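PDB 2JFR: Ser-thr phosphatase MSPP from Mycobacterium smegmatis, which probably removes phosphate from serine and threonine residues of proteins, as a metal-dependent phosphatase of the PPM (PP2C) family. Local coordinates for residues Pro105-Leu115 against Ile166-Cys175. Numbering follows the deposited sequence.
Sequences PLVVNIGDSPL and IGPDVFGIDC
Ile173 reaches back over Pro105-Val107 just where the antiparallel ladder of strands 106-110 and 169-172 runs out. Ile173 CB lies 4.1 Å from Pro105 CB. Ile173 CG1, anti to the carbonyl carbon (chi1 -52°), passes beside the backbone at Val107 N and meets Val107 CG1 at 3.9 Å, the two side chains crossing at about a right angle. The tip, Ile173 CD1, covers the peptide carbon Leu106 C and touches Leu115 CD2 at 3.8 Å. At the root of this side chain, Ile173 N donates to Pro105 O from well above the carbonyl plane, unlike Val107 N, which meets Phe171 O nearly in line with its C=O (2.9 Å, C=O...N 163°). Val107-Phe171 and Asn109-Asp169 are the hydrogen-bonded pairs of the ladder.

At the Asn109 pair, Asn109 ND2 packs on Asp169 CB at 3.4 Å, with amide and carboxylate planes 70° apart. One water joins them, donating to Asn109 OD1 and to Asp169 OD2 (2.7 Å); the carboxylate is also held by His130, Arg138 and Arg158. The opposite face carries Leu106, Val108 and Val170; Val108 CG1 lies 3.7 Å from Pro168 CB.

Strand 169-172 forms one edge of a five-stranded sheet of the PP2C sandwich, with strand 106-110 between it and strand 89-96. Leu106 and Val170 face helix 63-81, while Ile173 and Leu115 pack between the sheets, against Leu181 and Ile183 of strand 180-184.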
loop_
_atom_site.group_PDB
_atom_site.type_symbol
_atom_site.label_atom_id
_atom_site.label_comp_id
_atom_site.label_asym_id
_atom_site.label_seq_id
_atom_site.Cartn_x
_atom_site.Cartn_y
_atom_site.Cartn_z
ATOM N N PRO A 105 7.097 -14.384 -4.076
ATOM C CA PRO A 105 6.389 -13.093 -3.902
ATOM C C PRO A 105 7.228 -12.108 -3.117
ATOM O O PRO A 105 7.905 -12.477 -2.129
ATOM C CB PRO A 105 5.115 -13.474 -3.221
ATOM C CG PRO A 105 4.849 -14.887 -3.746
ATOM C CD PRO A 105 6.210 -15.508 -3.713
ATOM N N LEU A 106 7.178 -10.860 -3.531
ATOM C CA LEU A 106 8.042 -9.812 -2.979
ATOM C C LEU A 106 7.232 -8.554 -2.705
ATOM O O LEU A 106 6.377 -8.196 -3.513
ATOM C CB LEU A 106 9.150 -9.514 -3.999
ATOM C CG LEU A 106 10.355 -8.704 -3.462
ATOM C CD1 LEU A 106 11.203 -9.563 -2.570
ATOM C CD2 LEU A 106 11.141 -8.175 -4.605
ATOM N N VAL A 107 7.532 -7.921 -1.595
ATOM C CA VAL A 107 6.993 -6.568 -1.279
ATOM C C VAL A 107 8.105 -5.589 -1.229
ATOM O O VAL A 107 9.203 -5.842 -0.685
ATOM C CB VAL A 107 6.141 -6.573 -0.011
ATOM C CG1 VAL A 107 6.886 -7.030 1.233
ATOM C CG2 VAL A 107 5.490 -5.205 0.235
ATOM N N VAL A 108 7.851 -4.401 -1.801
ATOM C CA VAL A 108 8.731 -3.241 -1.704
ATOM C C VAL A 108 7.866 -2.115 -1.160
ATOM O O VAL A 108 6.798 -1.842 -1.706
ATOM C CB VAL A 108 9.326 -2.896 -3.077
ATOM C CG1 VAL A 108 10.245 -1.672 -2.930
ATOM C CG2 VAL A 108 10.056 -4.068 -3.684
ATOM N N ASN A 109 8.306 -1.466 -0.078
ATOM C CA ASN A 109 7.420 -0.511 0.555
ATOM C C ASN A 109 8.192 0.641 1.171
ATOM O O ASN A 109 9.277 0.513 1.735
ATOM C CB ASN A 109 6.528 -1.177 1.594
ATOM C CG ASN A 109 7.302 -1.843 2.794
ATOM O OD1 ASN A 109 7.214 -1.331 3.907
ATOM N ND2 ASN A 109 7.991 -2.894 2.476
ATOM N N ILE A 110 7.557 1.805 1.062
ATOM C CA ILE A 110 8.037 3.045 1.650
ATOM C C ILE A 110 6.833 3.820 2.124
ATOM O O ILE A 110 5.882 4.057 1.359
ATOM C CB ILE A 110 8.958 3.776 0.633
ATOM C CG1 ILE A 110 9.669 4.936 1.338
ATOM C CG2 ILE A 110 8.265 4.134 -0.654
ATOM C CD1 ILE A 110 10.742 5.570 0.524
ATOM N N GLY A 111 6.842 4.218 3.381
ATOM C CA GLY A 111 5.751 4.952 3.951
ATOM C C GLY A 111 4.877 4.049 4.806
ATOM O O GLY A 111 5.394 3.184 5.508
ATOM N N ASP A 112 3.563 4.266 4.782
ATOM C CA ASP A 112 2.660 3.646 5.737
ATOM C C ASP A 112 1.388 3.087 5.091
ATOM O O ASP A 112 0.349 3.068 5.748
ATOM C CB ASP A 112 2.285 4.616 6.867
ATOM C CG ASP A 112 1.438 5.778 6.404
ATOM O OD1 ASP A 112 1.274 5.973 5.180
ATOM O OD2 ASP A 112 0.955 6.472 7.337
ATOM N N SER A 113 1.487 2.590 3.874
ATOM C CA SER A 113 0.354 1.909 3.232
ATOM C C SER A 113 0.544 0.409 3.362
ATOM O O SER A 113 1.320 -0.165 2.599
ATOM C CB SER A 113 0.284 2.309 1.761
ATOM O OG SER A 113 0.137 3.718 1.600
ATOM N N PRO A 114 -0.022 -0.257 4.338
ATOM C CA PRO A 114 0.490 -1.599 4.667
ATOM C C PRO A 114 0.074 -2.683 3.725
ATOM O O PRO A 114 -0.954 -2.652 3.033
ATOM C CB PRO A 114 -0.039 -1.867 6.065
ATOM C CG PRO A 114 -0.459 -0.519 6.590
ATOM C CD PRO A 114 -0.987 0.175 5.347
ATOM N N LEU A 115 0.893 -3.751 3.760
ATOM C CA LEU A 115 0.534 -5.057 3.241
ATOM C C LEU A 115 0.114 -5.947 4.412
ATOM O O LEU A 115 0.821 -6.037 5.403
ATOM C CB LEU A 115 1.724 -5.684 2.546
ATOM C CG LEU A 115 1.569 -7.151 2.121
ATOM C CD1 LEU A 115 0.508 -7.291 1.071
ATOM C CD2 LEU A 115 2.906 -7.710 1.662
ATOM N N ILE A 166 16.114 7.141 -2.067
ATOM C CA ILE A 166 15.238 6.451 -1.128
ATOM C C ILE A 166 15.765 5.044 -0.924
ATOM O O ILE A 166 16.439 4.439 -1.788
ATOM C CB ILE A 166 13.767 6.234 -1.538
ATOM C CG1 ILE A 166 13.687 5.653 -2.948
ATOM C CG2 ILE A 166 13.020 7.526 -1.488
ATOM C CD1 ILE A 166 12.334 5.153 -3.312
ATOM N N GLY A 167 15.399 4.568 0.301
ATOM C CA GLY A 167 15.730 3.230 0.695
ATOM C C GLY A 167 14.431 2.499 1.130
ATOM O O GLY A 167 14.153 2.447 2.305
ATOM N N PRO A 168 13.733 1.930 0.156
ATOM C CA PRO A 168 12.535 1.201 0.523
ATOM C C PRO A 168 12.912 -0.089 1.266
ATOM O O PRO A 168 13.981 -0.645 1.104
ATOM C CB PRO A 168 11.880 0.847 -0.824
ATOM C CG PRO A 168 12.994 0.722 -1.769
ATOM C CD PRO A 168 13.947 1.841 -1.328
ATOM N N ASP A 169 11.970 -0.580 2.056
ATOM C CA ASP A 169 12.074 -1.940 2.558
ATOM C C ASP A 169 11.751 -2.900 1.405
ATOM O O ASP A 169 10.899 -2.594 0.559
ATOM C CB ASP A 169 11.121 -2.165 3.692
ATOM C CG ASP A 169 11.500 -1.505 5.008
ATOM O OD1 ASP A 169 12.668 -1.027 5.133
ATOM O OD2 ASP A 169 10.640 -1.415 5.897
ATOM N N VAL A 170 12.421 -4.036 1.401
ATOM C CA VAL A 170 12.297 -5.066 0.368
ATOM C C VAL A 170 12.284 -6.395 1.064
ATOM O O VAL A 170 13.269 -6.694 1.749
ATOM C CB VAL A 170 13.461 -4.991 -0.618
ATOM C CG1 VAL A 170 13.316 -6.088 -1.687
ATOM C CG2 VAL A 170 13.559 -3.604 -1.210
ATOM N N PHE A 171 11.279 -7.255 0.906
ATOM C CA PHE A 171 11.362 -8.552 1.535
ATOM C C PHE A 171 10.413 -9.508 0.847
ATOM O O PHE A 171 9.373 -9.132 0.280
ATOM C CB PHE A 171 11.031 -8.526 3.030
ATOM C CG PHE A 171 11.920 -9.531 3.757
ATOM C CD1 PHE A 171 13.211 -9.236 4.012
ATOM C CD2 PHE A 171 11.442 -10.802 4.128
ATOM C CE1 PHE A 171 14.033 -10.167 4.645
ATOM C CE2 PHE A 171 12.268 -11.693 4.757
ATOM C CZ PHE A 171 13.562 -11.392 4.980
ATOM N N GLY A 172 10.719 -10.795 0.945
ATOM C CA GLY A 172 9.791 -11.806 0.519
ATOM C C GLY A 172 8.541 -11.782 1.352
ATOM O O GLY A 172 8.519 -11.427 2.510
ATOM N N ILE A 173 7.449 -12.242 0.729
ATOM C CA ILE A 173 6.168 -12.402 1.371
ATOM C C ILE A 173 5.937 -13.904 1.618
ATOM O O ILE A 173 5.946 -14.673 0.641
ATOM C CB ILE A 173 4.995 -11.865 0.507
ATOM C CG1 ILE A 173 5.271 -10.420 0.041
ATOM C CG2 ILE A 173 3.699 -11.985 1.273
ATOM C CD1 ILE A 173 4.337 -9.991 -1.049
ATOM N N ASP A 174 5.787 -14.292 2.878
ATOM C CA ASP A 174 5.513 -15.663 3.207
ATOM C C ASP A 174 4.012 -15.930 3.003
ATOM O O ASP A 174 3.183 -15.529 3.782
ATOM C CB ASP A 174 5.904 -15.899 4.668
ATOM C CG ASP A 174 5.696 -17.314 5.106
ATOM O OD1 ASP A 174 5.477 -18.193 4.276
ATOM O OD2 ASP A 174 5.795 -17.552 6.318
ATOM N N CYS A 175 3.677 -16.536 1.887
ATOM C CA CYS A 175 2.293 -16.747 1.503
ATOM C C CYS A 175 2.216 -17.982 0.621
ATOM O O CYS A 175 3.231 -18.469 0.148
ATOM C CB CYS A 175 1.740 -15.524 0.801
ATOM S SG CYS A 175 2.553 -15.051 -0.709
HETATM O O HOH W 1 8.518 -3.127 5.909
#